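Local coordinates for protein leucine--tRNA ligase (Agrobacterium radiobacter, PDB 5AH5) that probably joins L-leucine to its cognate tRNA at the expense of ATP, as expected of a class I leucyl-tRNA synthetase, at residues V586-F590 with W611-Q617; I645-C650 with N745-V749. All blocks are in the same frame, centred on the assembly; numbering follows the deposited sequence.

Contact 1: V586-F590 with W611-Q617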
ATOM      1  N   VAL B 586     -11.468  24.242   3.386  1.00 31.63           N
ATOM      2  CA  VAL B 586     -10.499  24.633   2.331  1.00 36.18           C
ATOM      3  C   VAL B 586     -11.165  24.615   0.945  1.00 33.19           C
ATOM      4  O   VAL B 586     -11.018  25.553   0.170  1.00 31.98           O
ATOM      5  CB  VAL B 586      -9.207  23.826   2.447  1.00 38.34           C
ATOM      6  CG1 VAL B 586      -8.168  24.409   1.519  1.00 42.01           C
ATOM      7  CG2 VAL B 586      -8.695  23.919   3.893  1.00 40.88           C
ATOM      8  N   VAL B 587     -12.004  23.600   0.714  1.00 33.29           N
ATOM      9  CA  VAL B 587     -12.741  23.436  -0.540  1.00 30.76           C
ATOM     10  C   VAL B 587     -13.744  24.558  -0.720  1.00 36.74           C
ATOM     11  O   VAL B 587     -13.896  25.094  -1.825  1.00 31.91           O
ATOM     12  CB  VAL B 587     -13.409  22.051  -0.577  1.00 31.51           C
ATOM     13  CG1 VAL B 587     -14.402  21.924  -1.711  1.00 32.65           C
ATOM     14  CG2 VAL B 587     -12.347  20.986  -0.660  1.00 29.97           C
ATOM     15  N   GLN B 588     -14.391  24.957   0.376  1.00 34.37           N
ATOM     16  CA  GLN B 588     -15.318  26.059   0.361  1.00 39.56           C
ATOM     17  C   GLN B 588     -14.634  27.398   0.040  1.00 36.23           C
ATOM     18  O   GLN B 588     -15.226  28.286  -0.613  1.00 35.99           O
ATOM     19  CB  GLN B 588     -16.022  26.161   1.738  1.00 45.15           C
ATOM     20  CG  GLN B 588     -17.189  27.124   1.810  1.00 58.87           C
ATOM     21  CD  GLN B 588     -18.402  26.649   1.003  1.00 73.14           C
ATOM     22  OE1 GLN B 588     -18.496  25.460   0.628  1.00 85.43           O
ATOM     23  NE2 GLN B 588     -19.329  27.582   0.709  1.00 71.26           N
ATOM     24  N   GLU B 589     -13.440  27.603   0.564  1.00 31.50           N
ATOM     25  CA  GLU B 589     -12.724  28.860   0.277  1.00 36.30           C
ATOM     26  C   GLU B 589     -12.134  28.917  -1.155  1.00 34.76           C
ATOM     27  O   GLU B 589     -12.219  29.937  -1.804  1.00 37.14           O
ATOM     28  CB  GLU B 589     -11.625  29.112   1.304  1.00 39.94           C
ATOM     29  CG  GLU B 589     -10.716  30.279   0.963  1.00 50.96           C
ATOM     30  CD  GLU B 589      -9.856  30.731   2.147  1.00 62.33           C
ATOM     31  OE1 GLU B 589      -9.663  29.938   3.100  1.00 66.17           O
ATOM     32  OE2 GLU B 589      -9.348  31.881   2.118  1.00 69.92           O
ATOM     33  N   PHE B 590     -11.579  27.820  -1.637  1.00 34.28           N
ATOM     34  CA  PHE B 590     -10.757  27.819  -2.869  1.00 37.36           C
ATOM     35  C   PHE B 590     -11.302  27.021  -4.043  1.00 35.75           C
ATOM     36  O   PHE B 590     -10.833  27.173  -5.173  1.00 37.29           O
ATOM     37  CB  PHE B 590      -9.393  27.227  -2.524  1.00 37.86           C
ATOM     38  CG  PHE B 590      -8.606  28.078  -1.581  1.00 37.99           C
ATOM     39  CD1 PHE B 590      -8.186  29.328  -1.974  1.00 43.69           C
ATOM     40  CD2 PHE B 590      -8.270  27.626  -0.324  1.00 39.02           C
ATOM     41  CE1 PHE B 590      -7.449  30.149  -1.111  1.00 44.32           C
ATOM     42  CE2 PHE B 590      -7.544  28.424   0.532  1.00 43.34           C
ATOM     43  CZ  PHE B 590      -7.132  29.691   0.140  1.00 41.32           C
ATOM     44  N   TRP B 611       1.176  21.098   5.524  1.00 31.59           N
ATOM     45  CA  TRP B 611      -0.009  21.713   4.984  1.00 30.95           C
ATOM     46  C   TRP B 611      -0.205  23.101   5.574  1.00 41.65           C
ATOM     47  O   TRP B 611      -0.127  23.249   6.783  1.00 45.62           O
ATOM     48  CB  TRP B 611      -1.279  20.861   5.257  1.00 34.69           C
ATOM     49  CG  TRP B 611      -2.506  21.602   4.945  1.00 31.64           C
ATOM     50  CD1 TRP B 611      -3.168  22.424   5.770  1.00 35.63           C
ATOM     51  CD2 TRP B 611      -3.202  21.637   3.692  1.00 32.70           C
ATOM     52  NE1 TRP B 611      -4.241  22.996   5.105  1.00 37.80           N
ATOM     53  CE2 TRP B 611      -4.277  22.500   3.834  1.00 31.50           C
ATOM     54  CE3 TRP B 611      -3.032  20.994   2.483  1.00 34.13           C
ATOM     55  CZ2 TRP B 611      -5.126  22.773   2.812  1.00 36.59           C
ATOM     56  CZ3 TRP B 611      -3.901  21.253   1.470  1.00 32.18           C
ATOM     57  CH2 TRP B 611      -4.912  22.132   1.620  1.00 34.57           C
ATOM     58  N   GLU B 612      -0.492  24.085   4.714  1.00 50.76           N
ATOM     59  CA  GLU B 612      -0.947  25.440   5.103  1.00 60.95           C
ATOM     60  C   GLU B 612      -2.374  25.647   4.555  1.00 54.34           C
ATOM     61  O   GLU B 612      -2.561  25.430   3.366  1.00 52.75           O
ATOM     62  CB  GLU B 612      -0.025  26.500   4.455  1.00 67.32           C
ATOM     63  CG  GLU B 612       1.468  26.298   4.716  1.00 75.93           C
ATOM     64  CD  GLU B 612       2.396  26.826   3.629  1.00 82.27           C
ATOM     65  OE1 GLU B 612       2.420  26.276   2.482  1.00 80.68           O
ATOM     66  OE2 GLU B 612       3.145  27.774   3.956  1.00 75.38           O
ATOM     67  N   ASP B 613      -3.344  26.082   5.370  1.00 56.52           N
ATOM     68  CA  ASP B 613      -4.741  26.357   4.901  1.00 61.08           C
ATOM     69  C   ASP B 613      -4.844  27.384   3.773  1.00 50.65           C
ATOM     70  O   ASP B 613      -5.779  27.342   2.947  1.00 50.50           O
ATOM     71  CB  ASP B 613      -5.658  26.859   6.019  1.00 65.63           C
ATOM     72  CG  ASP B 613      -5.995  25.789   7.046  1.00 77.06           C
ATOM     73  OD1 ASP B 613      -6.947  24.980   6.810  1.00 59.11           O
ATOM     74  OD2 ASP B 613      -5.311  25.820   8.106  1.00 73.21           O
ATOM     75  N   SER B 614      -3.912  28.314   3.763  1.00 43.85           N
ATOM     76  CA  SER B 614      -3.821  29.300   2.707  1.00 48.33           C
ATOM     77  C   SER B 614      -2.954  28.789   1.548  1.00 43.91           C
ATOM     78  O   SER B 614      -2.887  29.454   0.553  1.00 49.98           O
ATOM     79  CB  SER B 614      -3.228  30.598   3.264  1.00 53.12           C
ATOM     80  OG  SER B 614      -1.818  30.461   3.406  1.00 56.77           O
ATOM     81  N   GLY B 615      -2.276  27.641   1.697  1.00 43.86           N
ATOM     82  CA  GLY B 615      -1.432  27.039   0.654  1.00 42.49           C
ATOM     83  C   GLY B 615      -2.018  26.907  -0.771  1.00 41.26           C
ATOM     84  O   GLY B 615      -1.321  27.063  -1.691  1.00 40.89           O
ATOM     85  N   PRO B 616      -3.305  26.546  -0.938  1.00 36.21           N
ATOM     86  CA  PRO B 616      -3.949  26.558  -2.226  1.00 33.08           C
ATOM     87  C   PRO B 616      -4.183  27.894  -2.863  1.00 32.35           C
ATOM     88  O   PRO B 616      -4.650  27.910  -3.992  1.00 28.04           O
ATOM     89  CB  PRO B 616      -5.338  25.955  -1.933  1.00 34.03           C
ATOM     90  CG  PRO B 616      -5.148  25.165  -0.718  1.00 35.32           C
ATOM     91  CD  PRO B 616      -4.178  25.946   0.089  1.00 35.90           C
ATOM     92  N   GLN B 617      -3.901  29.008  -2.190  1.00 32.59           N
ATOM     93  CA  GLN B 617      -4.120  30.318  -2.789  1.00 34.39           C
ATOM     94  C   GLN B 617      -3.290  30.503  -4.113  1.00 33.47           C
ATOM     95  O   GLN B 617      -3.809  31.026  -5.102  1.00 31.71           O
ATOM     96  CB  GLN B 617      -3.817  31.431  -1.768  1.00 37.63           C
ATOM     97  CG  GLN B 617      -4.019  32.871  -2.248  1.00 43.98           C
ATOM     98  CD  GLN B 617      -5.389  33.137  -2.871  1.00 52.13           C
ATOM     99  OE1 GLN B 617      -5.594  33.046  -4.119  1.00 61.27           O
ATOM    100  NE2 GLN B 617      -6.341  33.479  -2.024  1.00 54.47           N
TER

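Contact 2: I645-C650 with N745-V749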
ATOM      1  N   ILE B 645      -4.106  21.126 -32.652  1.00 39.07           N
ATOM      2  CA  ILE B 645      -3.449  21.819 -33.765  1.00 44.94           C
ATOM      3  C   ILE B 645      -3.193  20.838 -34.908  1.00 44.01           C
ATOM      4  O   ILE B 645      -2.551  19.812 -34.694  1.00 48.56           O
ATOM      5  CB  ILE B 645      -2.097  22.404 -33.290  1.00 47.66           C
ATOM      6  CG1 ILE B 645      -2.336  23.400 -32.131  1.00 44.53           C
ATOM      7  CG2 ILE B 645      -1.345  23.057 -34.458  1.00 47.05           C
ATOM      8  CD1 ILE B 645      -1.068  23.792 -31.417  1.00 47.66           C
ATOM      9  N   CYS B 646      -3.694  21.133 -36.104  1.00 45.79           N
ATOM     10  CA  CYS B 646      -3.265  20.395 -37.333  1.00 49.63           C
ATOM     11  C   CYS B 646      -2.118  21.126 -38.123  1.00 41.84           C
ATOM     12  O   CYS B 646      -2.064  22.356 -38.114  1.00 37.00           O
ATOM     13  CB  CYS B 646      -4.461  20.172 -38.244  1.00 54.06           C
ATOM     14  SG  CYS B 646      -5.685  19.017 -37.587  1.00 58.19           S
ATOM     15  N   PRO B 647      -1.236  20.377 -38.818  1.00 43.71           N
ATOM     16  CA  PRO B 647      -0.107  20.971 -39.616  1.00 45.63           C
ATOM     17  C   PRO B 647      -0.545  22.102 -40.545  1.00 47.15           C
ATOM     18  O   PRO B 647       0.093  23.155 -40.545  1.00 55.16           O
ATOM     19  CB  PRO B 647       0.436  19.795 -40.418  1.00 45.04           C
ATOM     20  CG  PRO B 647       0.014  18.588 -39.676  1.00 46.64           C
ATOM     21  CD  PRO B 647      -1.219  18.900 -38.876  1.00 44.29           C
ATOM     22  N   ASP B 648      -1.671  21.924 -41.236  1.00 46.74           N
ATOM     23  CA  ASP B 648      -2.298  22.968 -42.098  1.00 55.30           C
ATOM     24  C   ASP B 648      -2.776  24.234 -41.389  1.00 54.61           C
ATOM     25  O   ASP B 648      -3.028  25.236 -42.042  1.00 50.41           O
ATOM     26  CB  ASP B 648      -3.495  22.389 -42.912  1.00 60.27           C
ATOM     27  CG  ASP B 648      -3.060  21.406 -44.025  1.00 62.43           C
ATOM     28  OD1 ASP B 648      -1.839  21.132 -44.161  1.00 59.02           O
ATOM     29  OD2 ASP B 648      -3.957  20.903 -44.758  1.00 65.37           O
ATOM     30  N   ASP B 649      -2.962  24.189 -40.075  1.00 57.06           N
ATOM     31  CA  ASP B 649      -3.274  25.403 -39.311  1.00 49.26           C
ATOM     32  C   ASP B 649      -2.038  26.354 -39.152  1.00 41.18           C
ATOM     33  O   ASP B 649      -2.209  27.547 -38.946  1.00 41.59           O
ATOM     34  CB  ASP B 649      -3.812  25.043 -37.908  1.00 55.65           C
ATOM     35  CG  ASP B 649      -5.018  24.020 -37.917  1.00 58.89           C
ATOM     36  OD1 ASP B 649      -5.916  24.105 -38.781  1.00 52.66           O
ATOM     37  OD2 ASP B 649      -5.070  23.158 -36.992  1.00 50.26           O
ATOM     38  N   CYS B 650      -0.827  25.806 -39.148  1.00 41.49           N
ATOM     39  CA  CYS B 650       0.403  26.558 -38.953  1.00 51.21           C
ATOM     40  C   CYS B 650       0.850  27.350 -40.225  1.00 58.34           C
ATOM     41  O   CYS B 650       1.379  26.775 -41.191  1.00 51.63           O
ATOM     42  CB  CYS B 650       1.535  25.604 -38.548  1.00 54.07           C
ATOM     43  SG  CYS B 650       1.252  24.755 -36.976  1.00 57.25           S
ATOM     44  N   ASN B 745       0.659  14.557 -32.421  1.00 46.14           N
ATOM     45  CA  ASN B 745       0.707  14.669 -33.881  1.00 47.09           C
ATOM     46  C   ASN B 745       2.184  14.736 -34.292  1.00 44.08           C
ATOM     47  O   ASN B 745       2.836  15.749 -34.050  1.00 34.45           O
ATOM     48  CB  ASN B 745      -0.075  15.881 -34.345  1.00 46.59           C
ATOM     49  CG  ASN B 745      -0.155  15.953 -35.859  1.00 49.04           C
ATOM     50  OD1 ASN B 745       0.861  15.828 -36.578  1.00 57.45           O
ATOM     51  ND2 ASN B 745      -1.344  16.144 -36.349  1.00 44.57           N
ATOM     52  N   GLU B 746       2.709  13.611 -34.794  1.00 46.55           N
ATOM     53  CA  GLU B 746       4.151  13.441 -35.103  1.00 52.65           C
ATOM     54  C   GLU B 746       4.693  14.391 -36.209  1.00 45.38           C
ATOM     55  O   GLU B 746       5.879  14.619 -36.261  1.00 44.63           O
ATOM     56  CB  GLU B 746       4.479  11.981 -35.488  1.00 62.79           C
ATOM     57  CG  GLU B 746       4.831  11.067 -34.307  1.00 71.03           C
ATOM     58  CD  GLU B 746       6.261  11.274 -33.786  1.00 86.85           C
ATOM     59  OE1 GLU B 746       7.180  11.584 -34.594  1.00 96.38           O
ATOM     60  OE2 GLU B 746       6.480  11.122 -32.558  1.00 91.80           O
ATOM     61  N   ARG B 747       3.816  14.938 -37.044  1.00 45.19           N
ATOM     62  CA  ARG B 747       4.172  16.047 -37.961  1.00 54.43           C
ATOM     63  C   ARG B 747       4.556  17.340 -37.208  1.00 52.49           C
ATOM     64  O   ARG B 747       5.284  18.158 -37.771  1.00 44.88           O
ATOM     65  CB  ARG B 747       3.033  16.440 -38.951  1.00 51.80           C
ATOM     66  CG  ARG B 747       2.307  15.348 -39.736  1.00 62.47           C
ATOM     67  CD  ARG B 747       2.543  15.345 -41.245  1.00 63.44           C
ATOM     68  NE  ARG B 747       2.427  16.655 -41.888  1.00 61.36           N
ATOM     69  CZ  ARG B 747       1.390  17.114 -42.600  1.00 61.26           C
ATOM     70  NH1 ARG B 747       0.279  16.398 -42.814  1.00 66.18           N
ATOM     71  NH2 ARG B 747       1.461  18.346 -43.100  1.00 59.72           N
ATOM     72  N   LEU B 748       4.046  17.562 -35.985  1.00 41.99           N
ATOM     73  CA  LEU B 748       4.283  18.841 -35.306  1.00 38.57           C
ATOM     74  C   LEU B 748       5.313  18.811 -34.220  1.00 42.29           C
ATOM     75  O   LEU B 748       5.630  19.850 -33.673  1.00 45.10           O
ATOM     76  CB  LEU B 748       2.986  19.411 -34.821  1.00 43.50           C
ATOM     77  CG  LEU B 748       2.022  19.719 -35.943  1.00 42.83           C
ATOM     78  CD1 LEU B 748       0.625  19.847 -35.395  1.00 43.38           C
ATOM     79  CD2 LEU B 748       2.444  21.021 -36.657  1.00 49.81           C
ATOM     80  N   VAL B 749       5.909  17.653 -33.985  1.00 44.39           N
ATOM     81  CA  VAL B 749       6.835  17.427 -32.886  1.00 50.31           C
ATOM     82  C   VAL B 749       8.217  18.046 -33.058  1.00 51.19           C
ATOM     83  O   VAL B 749       8.843  18.438 -32.045  1.00 52.38           O
ATOM     84  CB  VAL B 749       7.014  15.895 -32.642  1.00 55.84           C
ATOM     85  CG1 VAL B 749       8.172  15.564 -31.690  1.00 57.29           C
ATOM     86  CG2 VAL B 749       5.721  15.339 -32.098  1.00 58.67           C
TER

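Contact 1: V586-F590 with W611-Q617
The backbone O of Asp613 points at the rim of the Phe590 ring, 3.2 Å from Phe590 CE2 and close to the ring plane, so the partly positive ring hydrogens meet a carbonyl oxygen without a conventional hydrogen bond. The same ring takes Pro616 over one face: Pro616 CB lies 4.0 Å from the Phe590 ring centroid, 23° off the normal, in a CH-pi contact displaced toward the rim. Gln617 N joins it over that face, whereas Glu589 CG lies across the centre of the opposite one. At the edge comes the Gln617 amide, its NE2 3.6 Å from Phe590 CE1 and its plane almost perpendicular to the ring, at 83°. One helical turn earlier, both methyls of Val586 meet the Trp611 edge at CZ2, and each has a second neighbour of its own. With CG1 anti to the backbone N (chi1 -170°), this branch faces both the indole edge and the proline ring, 3.7 Å from Trp611 CZ2 and 3.8 Å from Pro616 CG. Val586 CG2, besides touching the indole, lies 3.6 Å from Asp613 OD1. The contact joins helix 583-590, which follows the loop holding Lys575, a predicted ATP ligand within the KMSKS-type signature of class I synthetases, to the connection between strand 609-610 and helix 617-632. That connection folds as two overlapping type I turns, Glu612-Gly615 and Ser614-Gln617, the first closed by Gly615 N to Glu612 O at 2.8 Å. The second presents Pro616 and Gln617 together to the phenyl ring. Beyond the two segments, Arg620 donates a hydrogen bond from NH1 to Phe590 O, tying the last turn of helix 583-590 to helix 617-632, and Tyr598 meets the Trp611 indole with its ring steeply inclined.

Contact 2: I645-C650 with N745-V749
Two turns face each other, a 3-10 turn over 647-649 and a type I turn from Asn745 to Leu748, with the CA atoms of Pro647 and Leu748 6.5 Å apart. Cys646 O receives Asp649 N, and Cys646 N donates to Asp649 OD2 (2.6 Å) on the anti side and 35° out of the carboxylate plane, fixing the start of the 3-10 turn. In the other segment a weak bond from Arg747 N to Asn745 OD1 forms an Asx turn, which leaves Asn745 ND2 beside Pro647 CD. Segment 745-749 belongs to the family's anticodon-binding domain; its loop, ahead of strand 753-760, meets the loop leading into helix 653-674. The proline ring lies over one face of the Arg747 guanidinium, with Pro647 CG 3.5 Å above its plane near its centre; bends at chi2 and chi3 fold the arginine across the ring, a pose that a crystal neighbour touching Arg747 may influence. Asp648 OD1 stays 4.4 Å from Arg747 NH2, too far for a salt bridge. Leu748 divides its methyls: CD1 reaches Ile645 O at 3.3 Å and Ile645 CG2, while CD2 lies 3.9 Å from Cys650 SG. Arg656, on helix 653-674, touches both Leu748 and Cys650.

Contacts 1 and 2 follow one another along the chain, the first closing at Gln617 well before the second opens at Ile645. Their centres are 39 Å apart and their nearest atoms about 27 Å, so neither touches the other. Contact 1 is the nearer to the aminoacylation site without lining it: the Trp611 side chain is about 9 Å from the bound leucyl-sulfamoyl adenosine, and the nearest atom of the contact is about 7 Å from the tRNA. Contact 2 lies farther out, its centre 42 Å from the chain centre against 27 Å for contact 1. Along the chain, helix 617-632 follows contact 1, and helix 634-639 comes next before the loop of contact 2.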